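PDB 5CWW: nucleoporin NUP82 from Chaetomium thermophilum, which probably serves as a structural component of the nuclear pore complex and a docking site for transport factors, this fragment being its N-terminal beta-propeller domain. Local coordinates for residues Gln119-Pro124 / Ala178-Leu183; Gly187-Thr192 / Val201-Thr206; Asp376-Asp381 / Leu470-Thr475; Ser424-Cys429 / Cys440-Gly445. All blocks are in the same frame, centred on the assembly; numbering follows the deposited sequence.

Contact 1: residues Gln119-Pro124 / Ala178-Leu183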
loop_
_atom_site.group_PDB
_atom_site.type_symbol
_atom_site.label_atom_id
_atom_site.label_comp_id
_atom_site.label_asym_id
_atom_site.label_seq_id
_atom_site.Cartn_x
_atom_site.Cartn_y
_atom_site.Cartn_z
ATOM N N GLN B 119 0.907 -3.045 14.562
ATOM C CA GLN B 119 1.786 -3.716 13.611
ATOM C C GLN B 119 3.251 -3.674 14.033
ATOM O O GLN B 119 3.737 -2.662 14.546
ATOM C CB GLN B 119 1.656 -3.083 12.222
ATOM C CG GLN B 119 0.235 -2.963 11.699
ATOM C CD GLN B 119 0.196 -2.617 10.222
ATOM O OE1 GLN B 119 0.857 -3.259 9.404
ATOM N NE2 GLN B 119 -0.572 -1.589 9.875
ATOM N N LEU B 120 3.938 -4.790 13.806
ATOM C CA LEU B 120 5.389 -4.874 13.925
ATOM C C LEU B 120 5.959 -5.286 12.575
ATOM O O LEU B 120 5.548 -6.306 12.019
ATOM C CB LEU B 120 5.801 -5.880 15.000
ATOM C CG LEU B 120 5.243 -5.663 16.406
ATOM C CD1 LEU B 120 5.650 -6.818 17.313
ATOM C CD2 LEU B 120 5.718 -4.338 16.974
ATOM N N VAL B 121 6.900 -4.507 12.049
ATOM C CA VAL B 121 7.502 -4.819 10.756
ATOM C C VAL B 121 9.020 -4.878 10.860
ATOM O O VAL B 121 9.685 -3.857 11.042
ATOM C CB VAL B 121 7.115 -3.786 9.679
ATOM C CG1 VAL B 121 7.552 -4.275 8.304
ATOM C CG2 VAL B 121 5.613 -3.533 9.694
ATOM N N MET B 122 9.555 -6.088 10.732
ATOM C CA MET B 122 10.991 -6.319 10.786
ATOM C C MET B 122 11.666 -5.752 9.545
ATOM O O MET B 122 11.135 -5.861 8.442
ATOM C CB MET B 122 11.280 -7.820 10.899
ATOM C CG MET B 122 12.734 -8.166 11.184
ATOM S SD MET B 122 13.319 -7.575 12.785
ATOM C CE MET B 122 12.271 -8.502 13.905
ATOM N N SER B 123 12.845 -5.166 9.725
ATOM C CA SER B 123 13.604 -4.625 8.603
ATOM C C SER B 123 14.347 -5.761 7.904
ATOM O O SER B 123 14.474 -6.847 8.464
ATOM C CB SER B 123 14.574 -3.543 9.082
ATOM O OG SER B 123 15.624 -4.099 9.851
ATOM N N PRO B 124 14.839 -5.518 6.676
ATOM C CA PRO B 124 15.495 -6.569 5.885
ATOM C C PRO B 124 16.669 -7.243 6.595
ATOM O O PRO B 124 16.745 -8.471 6.606
ATOM C CB PRO B 124 15.978 -5.817 4.640
ATOM C CG PRO B 124 15.045 -4.669 4.514
ATOM C CD PRO B 124 14.722 -4.260 5.920
ATOM N N ALA B 178 3.547 0.095 6.718
ATOM C CA ALA B 178 4.954 0.429 6.824
ATOM C C ALA B 178 5.745 -0.717 6.223
ATOM O O ALA B 178 5.696 -1.840 6.729
ATOM C CB ALA B 178 5.352 0.665 8.271
ATOM N N VAL B 179 6.453 -0.440 5.134
ATOM C CA VAL B 179 7.219 -1.465 4.439
ATOM C C VAL B 179 8.604 -0.942 4.107
ATOM O O VAL B 179 8.763 0.189 3.654
ATOM C CB VAL B 179 6.512 -1.930 3.145
ATOM C CG1 VAL B 179 5.237 -2.689 3.482
ATOM C CG2 VAL B 179 6.204 -0.745 2.234
ATOM N N TRP B 180 9.609 -1.772 4.353
ATOM C CA TRP B 180 10.991 -1.389 4.112
ATOM C C TRP B 180 11.285 -1.514 2.623
ATOM O O TRP B 180 10.824 -2.451 1.971
ATOM C CB TRP B 180 11.940 -2.258 4.940
ATOM C CG TRP B 180 11.712 -2.114 6.420
ATOM C CD1 TRP B 180 10.840 -2.833 7.191
ATOM C CD2 TRP B 180 12.352 -1.184 7.304
ATOM N NE1 TRP B 180 10.903 -2.410 8.498
ATOM C CE2 TRP B 180 11.824 -1.400 8.594
ATOM C CE3 TRP B 180 13.322 -0.193 7.131
ATOM C CZ2 TRP B 180 12.235 -0.661 9.702
ATOM C CZ3 TRP B 180 13.728 0.542 8.234
ATOM C CH2 TRP B 180 13.185 0.303 9.501
ATOM N N HIS B 181 12.040 -0.567 2.080
ATOM C CA HIS B 181 12.327 -0.584 0.651
ATOM C C HIS B 181 13.315 -1.708 0.326
ATOM O O HIS B 181 14.367 -1.798 0.953
ATOM C CB HIS B 181 12.884 0.760 0.185
ATOM C CG HIS B 181 12.743 0.984 -1.288
ATOM N ND1 HIS B 181 13.410 0.221 -2.223
ATOM C CD2 HIS B 181 11.994 1.866 -1.990
ATOM C CE1 HIS B 181 13.087 0.633 -3.436
ATOM N NE2 HIS B 181 12.231 1.631 -3.322
ATOM N N PRO B 182 12.978 -2.575 -0.647
ATOM C CA PRO B 182 13.848 -3.705 -1.000
ATOM C C PRO B 182 15.267 -3.291 -1.389
ATOM O O PRO B 182 16.191 -4.098 -1.283
ATOM C CB PRO B 182 13.136 -4.336 -2.205
ATOM C CG PRO B 182 11.730 -3.912 -2.095
ATOM C CD PRO B 182 11.735 -2.571 -1.440
ATOM N N LEU B 183 15.428 -2.051 -1.843
ATOM C CA LEU B 183 16.705 -1.575 -2.365
ATOM C C LEU B 183 17.324 -0.504 -1.470
ATOM O O LEU B 183 18.303 0.137 -1.848
ATOM C CB LEU B 183 16.519 -1.022 -3.778
ATOM C CG LEU B 183 15.851 -1.967 -4.780
ATOM C CD1 LEU B 183 15.705 -1.285 -6.132
ATOM C CD2 LEU B 183 16.625 -3.268 -4.913
HETATM O O HOH W 1 2.310 -2.689 7.115
#
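Trp180 is laid over the chain of Val121-Pro124 and meets it at nearly every atom of its side chain. Its CB touches Pro124 CD at 3.6 Å, and the same proline carbon also borders CG, the two side chains crossing at about a right angle. With CG anti to the carbonyl carbon (chi1 -61°), the indole comes down on the backbone: Ser123 CA sits over the face of the five-membered ring, 3.5 Å from its centroid, in a CH-pi contact. Ser123 CB carries the same covering onward, 3.5 Å from Trp180 CE2 and close to CZ2 and CH2 of the benzene ring. Ser123 OG is turned to Phe128 O and Asp127 OD1. On the pyrrole side, Trp180 CD1 has Met122 O 3.3 Å away and Val121 CG1 beside it. Next to it NE1 donates to Val121 O (3.2 Å, 165°); the oxygen lies at the ring edge, but the N-H arrives from above the carbonyl plane. Both methyls of Val121 also press on Ala178 O, CG1 and CG2 each 3.4 Å from it. A water bridges Gln119 OE1 and Ala178 N. The two strands run parallel, 5° apart, yet with axes 7.6 Å apart they are too distant for backbone pairing; side chains and water join them instead, as between the innermost strands of adjacent blades in a beta-propeller.

Contact 2: residues Gly187-Thr192 / Val201-Thr206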
loop_
_atom_site.group_PDB
_atom_site.type_symbol
_atom_site.label_atom_id
_atom_site.label_comp_id
_atom_site.label_asym_id
_atom_site.label_seq_id
_atom_site.Cartn_x
_atom_site.Cartn_y
_atom_site.Cartn_z
ATOM N N GLY B 187 19.201 -1.599 4.350
ATOM C CA GLY B 187 17.838 -1.945 4.710
ATOM C C GLY B 187 17.267 -0.973 5.727
ATOM O O GLY B 187 16.461 -1.355 6.577
ATOM N N HIS B 188 17.685 0.287 5.635
ATOM C CA HIS B 188 17.252 1.320 6.577
ATOM C C HIS B 188 16.339 2.365 5.937
ATOM O O HIS B 188 16.038 3.390 6.549
ATOM C CB HIS B 188 18.476 2.006 7.192
ATOM C CG HIS B 188 19.245 1.133 8.136
ATOM N ND1 HIS B 188 20.520 1.438 8.561
ATOM C CD2 HIS B 188 18.915 -0.031 8.743
ATOM C CE1 HIS B 188 20.944 0.499 9.386
ATOM N NE2 HIS B 188 19.989 -0.405 9.515
ATOM N N ALA B 189 15.894 2.100 4.712
ATOM C CA ALA B 189 14.922 2.960 4.047
ATOM C C ALA B 189 13.516 2.405 4.249
ATOM O O ALA B 189 13.230 1.264 3.878
ATOM C CB ALA B 189 15.239 3.085 2.574
ATOM N N LEU B 190 12.648 3.220 4.842
ATOM C CA LEU B 190 11.286 2.813 5.174
ATOM C C LEU B 190 10.248 3.630 4.414
ATOM O O LEU B 190 10.398 4.840 4.245
ATOM C CB LEU B 190 11.043 2.955 6.678
ATOM C CG LEU B 190 9.653 2.561 7.185
ATOM C CD1 LEU B 190 9.411 1.069 7.013
ATOM C CD2 LEU B 190 9.483 2.966 8.640
ATOM N N VAL B 191 9.198 2.954 3.958
ATOM C CA VAL B 191 8.071 3.608 3.307
ATOM C C VAL B 191 6.837 3.477 4.187
ATOM O O VAL B 191 6.447 2.368 4.549
ATOM C CB VAL B 191 7.768 3.006 1.918
ATOM C CG1 VAL B 191 6.560 3.691 1.286
ATOM C CG2 VAL B 191 8.977 3.129 1.008
ATOM N N THR B 192 6.229 4.612 4.526
ATOM C CA THR B 192 4.964 4.615 5.249
ATOM C C THR B 192 3.857 5.133 4.339
ATOM O O THR B 192 4.092 5.975 3.471
ATOM C CB THR B 192 5.031 5.477 6.531
ATOM O OG1 THR B 192 5.323 6.843 6.197
ATOM C CG2 THR B 192 6.101 4.945 7.479
ATOM N N VAL B 201 8.810 8.344 2.108
ATOM C CA VAL B 201 10.050 7.582 2.164
ATOM C C VAL B 201 10.977 8.162 3.235
ATOM O O VAL B 201 11.360 9.334 3.167
ATOM C CB VAL B 201 10.771 7.588 0.802
ATOM C CG1 VAL B 201 12.041 6.741 0.864
ATOM C CG2 VAL B 201 9.838 7.086 -0.305
ATOM N N TRP B 202 11.330 7.341 4.221
ATOM C CA TRP B 202 12.253 7.737 5.283
ATOM C C TRP B 202 13.554 6.964 5.142
ATOM O O TRP B 202 13.537 5.737 5.049
ATOM C CB TRP B 202 11.650 7.475 6.665
ATOM C CG TRP B 202 10.211 7.863 6.803
ATOM C CD1 TRP B 202 9.127 7.174 6.337
ATOM C CD2 TRP B 202 9.692 9.020 7.471
ATOM N NE1 TRP B 202 7.969 7.834 6.667
ATOM C CE2 TRP B 202 8.288 8.971 7.363
ATOM C CE3 TRP B 202 10.280 10.094 8.148
ATOM C CZ2 TRP B 202 7.463 9.955 7.905
ATOM C CZ3 TRP B 202 9.458 11.071 8.684
ATOM C CH2 TRP B 202 8.067 10.994 8.560
ATOM N N GLU B 203 14.677 7.678 5.130
ATOM C CA GLU B 203 15.990 7.045 5.029
ATOM C C GLU B 203 16.756 7.229 6.333
ATOM O O GLU B 203 17.369 8.269 6.572
ATOM C CB GLU B 203 16.763 7.625 3.847
ATOM C CG GLU B 203 16.083 7.345 2.509
ATOM C CD GLU B 203 16.811 7.956 1.332
ATOM O OE1 GLU B 203 18.020 7.691 1.170
ATOM O OE2 GLU B 203 16.169 8.710 0.570
ATOM N N LEU B 204 16.722 6.194 7.165
ATOM C CA LEU B 204 17.121 6.307 8.564
ATOM C C LEU B 204 18.621 6.183 8.799
ATOM O O LEU B 204 19.301 5.361 8.185
ATOM C CB LEU B 204 16.393 5.247 9.392
ATOM C CG LEU B 204 14.880 5.178 9.179
ATOM C CD1 LEU B 204 14.279 4.060 10.012
ATOM C CD2 LEU B 204 14.225 6.512 9.512
ATOM N N SER B 205 19.120 7.019 9.704
ATOM C CA SER B 205 20.489 6.931 10.187
ATOM C C SER B 205 20.509 7.303 11.663
ATOM O O SER B 205 20.081 8.394 12.043
ATOM C CB SER B 205 21.417 7.845 9.390
ATOM O OG SER B 205 22.728 7.834 9.934
ATOM N N THR B 206 21.004 6.391 12.492
ATOM C CA THR B 206 21.016 6.599 13.935
ATOM C C THR B 206 21.977 7.713 14.346
ATOM O O THR B 206 21.966 8.154 15.495
ATOM C CB THR B 206 21.402 5.307 14.678
ATOM O OG1 THR B 206 22.706 4.881 14.262
ATOM C CG2 THR B 206 20.393 4.208 14.387
#
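Thr192 OG1 is gripped by two partners: Trp202 NE1 donates to it over 2.9 Å, almost straight at 173°, and His168 NE2 is hydrogen-bonded to the same hydroxyl. The oxygen lies in the indole plane, at the ring edge. Thr192 places OG1 between its own N and carbonyl carbon (chi1 61°), which points the hydroxyl at Trp202 while CG2 rests 3.5 Å from Trp202 NE1. Leu190 O meets the same ring edge at Trp202 CD1, 3.4 Å away, so the indole is fixed along its pyrrole side. The two backbones are joined by both bonds of the hydrogen-bonded pair Leu190-Trp202: Leu190 N to Trp202 O at 2.7 Å, and Trp202 N to Leu190 O at 2.7 Å. One step on, Leu204 N donates to His188 O at 3.0 Å, and Leu204 CB and CG settle on that same oxygen. The His188 ring stacks on Phe128 and is bonded through NE2 to Asp127. Val191 and Val201 share the other face of the sheet, CG2 to CG2 at 4.3 Å, while Leu190 and Leu204 both reach Ile139 of the preceding blade. This antiparallel hairpin joins two middle strands of a propeller blade, and the Trp202-Thr192-His168 chain of hydrogen bonds, the histidine coming from the loop before the blade, matches the corresponding part of the Asp-His-Ser/Thr-Trp structural tetrad of WD40 repeats.

Contact 3: residues Asp376-Asp381 / Leu470-Thr475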
loop_
_atom_site.group_PDB
_atom_site.type_symbol
_atom_site.label_atom_id
_atom_site.label_comp_id
_atom_site.label_asym_id
_atom_site.label_seq_id
_atom_site.Cartn_x
_atom_site.Cartn_y
_atom_site.Cartn_z
ATOM N N ASP B 376 -9.338 -7.525 -15.965
ATOM C CA ASP B 376 -9.875 -8.264 -17.101
ATOM C C ASP B 376 -10.396 -9.621 -16.627
ATOM O O ASP B 376 -9.785 -10.261 -15.771
ATOM C CB ASP B 376 -8.802 -8.435 -18.181
ATOM C CG ASP B 376 -9.358 -8.976 -19.482
ATOM O OD1 ASP B 376 -10.585 -8.897 -19.698
ATOM O OD2 ASP B 376 -8.559 -9.485 -20.297
ATOM N N LEU B 377 -11.535 -10.041 -17.176
ATOM C CA LEU B 377 -12.219 -11.267 -16.757
ATOM C C LEU B 377 -12.557 -11.258 -15.266
ATOM O O LEU B 377 -12.589 -12.308 -14.622
ATOM C CB LEU B 377 -11.374 -12.501 -17.082
ATOM C CG LEU B 377 -10.937 -12.687 -18.535
ATOM C CD1 LEU B 377 -10.241 -14.029 -18.682
ATOM C CD2 LEU B 377 -12.117 -12.590 -19.491
ATOM N N ASN B 378 -12.811 -10.073 -14.722
ATOM C CA ASN B 378 -13.239 -9.954 -13.334
ATOM C C ASN B 378 -14.591 -10.634 -13.129
ATOM O O ASN B 378 -15.450 -10.574 -14.008
ATOM C CB ASN B 378 -13.320 -8.481 -12.930
ATOM C CG ASN B 378 -13.541 -8.294 -11.445
ATOM O OD1 ASN B 378 -12.632 -8.500 -10.643
ATOM N ND2 ASN B 378 -14.750 -7.885 -11.070
ATOM N N PRO B 379 -14.786 -11.296 -11.976
ATOM C CA PRO B 379 -16.114 -11.849 -11.688
ATOM C C PRO B 379 -17.190 -10.770 -11.699
ATOM O O PRO B 379 -16.962 -9.672 -11.195
ATOM C CB PRO B 379 -15.954 -12.447 -10.287
ATOM C CG PRO B 379 -14.500 -12.703 -10.143
ATOM C CD PRO B 379 -13.812 -11.625 -10.921
ATOM N N GLU B 380 -18.344 -11.078 -12.281
ATOM C CA GLU B 380 -19.432 -10.115 -12.361
ATOM C C GLU B 380 -20.355 -10.262 -11.156
ATOM O O GLU B 380 -20.406 -11.321 -10.527
ATOM C CB GLU B 380 -20.216 -10.293 -13.665
ATOM C CG GLU B 380 -20.755 -11.698 -13.894
ATOM C CD GLU B 380 -21.466 -11.838 -15.228
ATOM O OE1 GLU B 380 -21.431 -10.878 -16.027
ATOM O OE2 GLU B 380 -22.059 -12.909 -15.478
ATOM N N ASP B 381 -21.065 -9.185 -10.833
ATOM C CA ASP B 381 -22.005 -9.163 -9.715
ATOM C C ASP B 381 -21.320 -9.446 -8.379
ATOM O O ASP B 381 -21.839 -10.195 -7.552
ATOM C CB ASP B 381 -23.137 -10.170 -9.946
ATOM C CG ASP B 381 -23.898 -9.905 -11.229
ATOM O OD1 ASP B 381 -23.920 -8.739 -11.676
ATOM O OD2 ASP B 381 -24.474 -10.860 -11.790
ATOM N N LEU B 470 -4.921 -5.732 -15.427
ATOM C CA LEU B 470 -4.449 -6.993 -14.874
ATOM C C LEU B 470 -5.388 -8.101 -15.334
ATOM O O LEU B 470 -6.574 -7.857 -15.559
ATOM C CB LEU B 470 -4.395 -6.944 -13.348
ATOM C CG LEU B 470 -3.412 -5.952 -12.721
ATOM C CD1 LEU B 470 -3.667 -5.831 -11.225
ATOM C CD2 LEU B 470 -1.978 -6.379 -12.988
ATOM N N LEU B 471 -4.857 -9.313 -15.463
ATOM C CA LEU B 471 -5.657 -10.471 -15.854
ATOM C C LEU B 471 -6.074 -11.266 -14.625
ATOM O O LEU B 471 -5.235 -11.855 -13.945
ATOM C CB LEU B 471 -4.877 -11.368 -16.821
ATOM C CG LEU B 471 -5.522 -12.715 -17.182
ATOM C CD1 LEU B 471 -6.892 -12.523 -17.812
ATOM C CD2 LEU B 471 -4.616 -13.509 -18.112
ATOM N N THR B 472 -7.372 -11.284 -14.345
ATOM C CA THR B 472 -7.892 -12.088 -13.250
ATOM C C THR B 472 -7.783 -13.560 -13.622
ATOM O O THR B 472 -8.472 -14.032 -14.525
ATOM C CB THR B 472 -9.360 -11.747 -12.927
ATOM O OG1 THR B 472 -9.507 -10.329 -12.779
ATOM C CG2 THR B 472 -9.802 -12.434 -11.644
ATOM N N PHE B 473 -6.907 -14.280 -12.932
ATOM C CA PHE B 473 -6.694 -15.691 -13.216
ATOM C C PHE B 473 -7.636 -16.566 -12.404
ATOM O O PHE B 473 -8.189 -17.539 -12.916
ATOM C CB PHE B 473 -5.248 -16.093 -12.928
ATOM C CG PHE B 473 -5.057 -17.575 -12.821
ATOM C CD1 PHE B 473 -5.126 -18.377 -13.948
ATOM C CD2 PHE B 473 -4.829 -18.169 -11.592
ATOM C CE1 PHE B 473 -4.965 -19.746 -13.851
ATOM C CE2 PHE B 473 -4.664 -19.537 -11.488
ATOM C CZ PHE B 473 -4.736 -20.327 -12.618
ATOM N N GLN B 474 -7.824 -16.209 -11.139
ATOM C CA GLN B 474 -8.626 -17.017 -10.236
ATOM C C GLN B 474 -9.164 -16.191 -9.070
ATOM O O GLN B 474 -8.519 -15.249 -8.607
ATOM C CB GLN B 474 -7.795 -18.195 -9.722
ATOM C CG GLN B 474 -8.537 -19.130 -8.792
ATOM C CD GLN B 474 -7.692 -20.322 -8.383
ATOM O OE1 GLN B 474 -6.469 -20.311 -8.530
ATOM N NE2 GLN B 474 -8.343 -21.361 -7.873
ATOM N N THR B 475 -10.355 -16.560 -8.607
ATOM C CA THR B 475 -10.986 -15.917 -7.465
ATOM C C THR B 475 -11.636 -16.989 -6.603
ATOM O O THR B 475 -12.382 -17.820 -7.115
ATOM C CB THR B 475 -12.056 -14.891 -7.898
ATOM O OG1 THR B 475 -11.501 -13.988 -8.862
ATOM C CG2 THR B 475 -12.574 -14.104 -6.700
HETATM O O HOH W 2 -11.526 -14.659 -13.775
#
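Asp376 pairs in parallel with Leu471, its N donating to Leu470 O (2.8 Å) and its O accepting from Thr472 N (3.0 Å). The same carbonyl takes a second bond from Thr472 OG1, also 3.0 Å, which arrives from above the carbonyl plane whereas the amide lies in it. Thr472 can do this because OG1 stands beside its own N (chi1 -50°), two donors of one residue closing on one oxygen. Replacing Thr472 by an alanine would probably cost Asp376 O its second donor and open a gap by Pro379 where CG2 now lies. Strand 374-376 is the outermost strand, within this chain, of a propeller blade, parallel to strand 469-476, in which Phe473 and Gln474 form a classic beta bulge opposite Ile439. At Leu377 the chain turns with positive phi, and a water links Leu377 O to Thr472 O. Leu377 and Leu471 lie side by side, CD1 to CD1 3.8 Å apart. Further on, Pro379 CG settles on Thr475 OG1 at 3.5 Å, while Asn378 OD1 bonds to Lys438 NZ. The chain of another protein packs here: a basic side chain of that chain is salt-bridged to Asp376 OD2, and one of its strands pairs in parallel with Thr475.

Contact 4: residues Ser424-Cys429 / Cys440-Gly445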
loop_
_atom_site.group_PDB
_atom_site.type_symbol
_atom_site.label_atom_id
_atom_site.label_comp_id
_atom_site.label_asym_id
_atom_site.label_seq_id
_atom_site.Cartn_x
_atom_site.Cartn_y
_atom_site.Cartn_z
ATOM N N SER B 424 7.965 -15.536 -14.642
ATOM C CA SER B 424 8.449 -14.279 -15.204
ATOM C C SER B 424 7.338 -13.233 -15.321
ATOM O O SER B 424 7.327 -12.432 -16.255
ATOM C CB SER B 424 9.077 -14.526 -16.578
ATOM O OG SER B 424 8.154 -15.146 -17.456
ATOM N N LEU B 425 6.409 -13.242 -14.368
ATOM C CA LEU B 425 5.320 -12.274 -14.332
ATOM C C LEU B 425 5.017 -11.895 -12.895
ATOM O O LEU B 425 5.104 -12.731 -11.994
ATOM C CB LEU B 425 4.053 -12.842 -14.978
ATOM C CG LEU B 425 4.078 -13.272 -16.444
ATOM C CD1 LEU B 425 2.800 -14.025 -16.753
ATOM C CD2 LEU B 425 4.230 -12.077 -17.371
ATOM N N ASN B 426 4.660 -10.636 -12.676
ATOM C CA ASN B 426 4.159 -10.222 -11.377
ATOM C C ASN B 426 2.814 -10.883 -11.108
ATOM O O ASN B 426 1.973 -10.983 -12.005
ATOM C CB ASN B 426 4.024 -8.700 -11.290
ATOM C CG ASN B 426 5.324 -7.980 -11.573
ATOM O OD1 ASN B 426 6.318 -8.168 -10.870
ATOM N ND2 ASN B 426 5.322 -7.132 -12.594
ATOM N N ILE B 427 2.630 -11.357 -9.882
ATOM C CA ILE B 427 1.348 -11.888 -9.448
ATOM C C ILE B 427 0.803 -10.985 -8.353
ATOM O O ILE B 427 1.419 -10.830 -7.297
ATOM C CB ILE B 427 1.460 -13.336 -8.932
ATOM C CG1 ILE B 427 2.138 -14.220 -9.986
ATOM C CG2 ILE B 427 0.076 -13.881 -8.591
ATOM C CD1 ILE B 427 2.407 -15.645 -9.532
ATOM N N ILE B 428 -0.343 -10.374 -8.626
ATOM C CA ILE B 428 -0.972 -9.460 -7.687
ATOM C C ILE B 428 -2.130 -10.175 -7.001
ATOM O O ILE B 428 -3.113 -10.552 -7.642
ATOM C CB ILE B 428 -1.465 -8.175 -8.386
ATOM C CG1 ILE B 428 -0.274 -7.352 -8.892
ATOM C CG2 ILE B 428 -2.271 -7.301 -7.427
ATOM C CD1 ILE B 428 0.365 -7.850 -10.172
ATOM N N CYS B 429 -1.987 -10.374 -5.695
ATOM C CA CYS B 429 -2.996 -11.059 -4.897
ATOM C C CYS B 429 -3.775 -10.039 -4.073
ATOM O O CYS B 429 -3.181 -9.176 -3.419
ATOM C CB CYS B 429 -2.343 -12.105 -3.992
ATOM S SG CYS B 429 -1.261 -13.264 -4.877
ATOM N N CYS B 440 -4.292 -12.240 -9.653
ATOM C CA CYS B 440 -4.187 -11.544 -10.928
ATOM C C CYS B 440 -2.779 -11.641 -11.494
ATOM O O CYS B 440 -1.800 -11.646 -10.747
ATOM C CB CYS B 440 -4.582 -10.076 -10.766
ATOM S SG CYS B 440 -6.195 -9.851 -10.001
ATOM N N LEU B 441 -2.688 -11.704 -12.819
ATOM C CA LEU B 441 -1.405 -11.770 -13.504
ATOM C C LEU B 441 -1.151 -10.480 -14.269
ATOM O O LEU B 441 -2.032 -9.972 -14.966
ATOM C CB LEU B 441 -1.362 -12.962 -14.458
ATOM C CG LEU B 441 -1.578 -14.340 -13.832
ATOM C CD1 LEU B 441 -1.728 -15.396 -14.923
ATOM C CD2 LEU B 441 -0.433 -14.692 -12.891
ATOM N N ASP B 442 0.060 -9.956 -14.126
ATOM C CA ASP B 442 0.465 -8.753 -14.838
ATOM C C ASP B 442 0.976 -9.117 -16.228
ATOM O O ASP B 442 2.181 -9.241 -16.451
ATOM C CB ASP B 442 1.531 -7.997 -14.045
ATOM C CG ASP B 442 1.964 -6.713 -14.725
ATOM O OD1 ASP B 442 1.233 -6.234 -15.620
ATOM O OD2 ASP B 442 3.031 -6.177 -14.354
ATOM N N ILE B 443 0.039 -9.293 -17.154
ATOM C CA ILE B 443 0.349 -9.700 -18.520
ATOM C C ILE B 443 1.086 -8.609 -19.286
ATOM O O ILE B 443 1.988 -8.891 -20.074
ATOM C CB ILE B 443 -0.941 -10.058 -19.295
ATOM C CG1 ILE B 443 -1.741 -11.129 -18.546
ATOM C CG2 ILE B 443 -0.618 -10.520 -20.710
ATOM C CD1 ILE B 443 -0.980 -12.416 -18.287
ATOM N N ASP B 444 0.700 -7.360 -19.052
ATOM C CA ASP B 444 1.254 -6.241 -19.802
ATOM C C ASP B 444 2.619 -5.830 -19.266
ATOM O O ASP B 444 3.483 -5.392 -20.023
ATOM C CB ASP B 444 0.285 -5.059 -19.775
ATOM C CG ASP B 444 -0.999 -5.343 -20.541
ATOM O OD1 ASP B 444 -0.948 -6.107 -21.529
ATOM O OD2 ASP B 444 -2.058 -4.807 -20.156
ATOM N N GLY B 445 2.808 -5.966 -17.959
ATOM C CA GLY B 445 4.088 -5.674 -17.342
ATOM C C GLY B 445 4.195 -4.231 -16.901
ATOM O O GLY B 445 4.491 -3.346 -17.704
HETATM O O HOH W 3 4.507 -9.022 -15.101
#
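Leu441 and Ile427 ride side by side on one face of a beta hairpin, 427-432 with 437-441, that forms the middle of a propeller blade. Leu441 CD2 nestles against Ile427 CG1 at 3.9 Å; Val519 and Trp518 of helix 518-526 cover this face, and an apolar side chain of another protein's chain also packs on Leu441. The other face carries Ile428 and Cys440, a hydrogen-bonded pair whose amides and carbonyls answer each other in both directions. Cys440 CB fits against Ile428 O at 3.5 Å; the tip of Ile428, CD1, instead reaches obliquely along the sheet and fits against Asp442 CB, 4.0 Å away, beside Leu470, which packs on both residues. One residue on, Asp442 N still donates to Asn426 O, and the side chains of Asn426 and Asp442 extend in the same direction, amide and carboxylate nearly coplanar (18° apart). With CG anti to its N (chi1 -179°), Asp442 brings OD2 to Asn426 ND2, a 3.0 Å bond to the anti lone pair. OD2 also accepts from Val446 N, and OD1 from Gly445 N (2.8 Å) in an Asx motif, while Asn426 OD1 accepts from Glu397 N. An alanine at Asp442 would probably leave Asn426 ND2 and the amides of Gly445 and Val446 without their acceptor, setting the turn after the strand freer to move. Leu425 fits with its two methyls astride the turn: CD1 lies 4.4 Å from Ile443 CD1, and CD2 rests on Asp442 O. Beside it, a water accepts from Asn426 N at 2.9 Å and donates to Asp442 O at 2.7 Å.

How the contacts relate
The four contacts fall into two pairs within one beta-propeller. Contact 1 closes before contact 2 opens; their centres are 9 Å apart and they share the blade of strands 175-180 and 189-194. Contact 1 ties its inner strand to the blade before it, contact 2 pairs its middle strands, and Val179 O and Val191 N join them by a probable hydrogen bond. Contacts 3 and 4, centres 13 Å apart, share a later blade, contact 4 nested inside the loop closed by contact 3. Contacts 2 and 3 have centres about 36 Å apart, on opposite sides of the chain's centre. Contacts 1 and 2 thus build the propeller itself, whereas contacts 3 and 4 also lie at the interface with another protein.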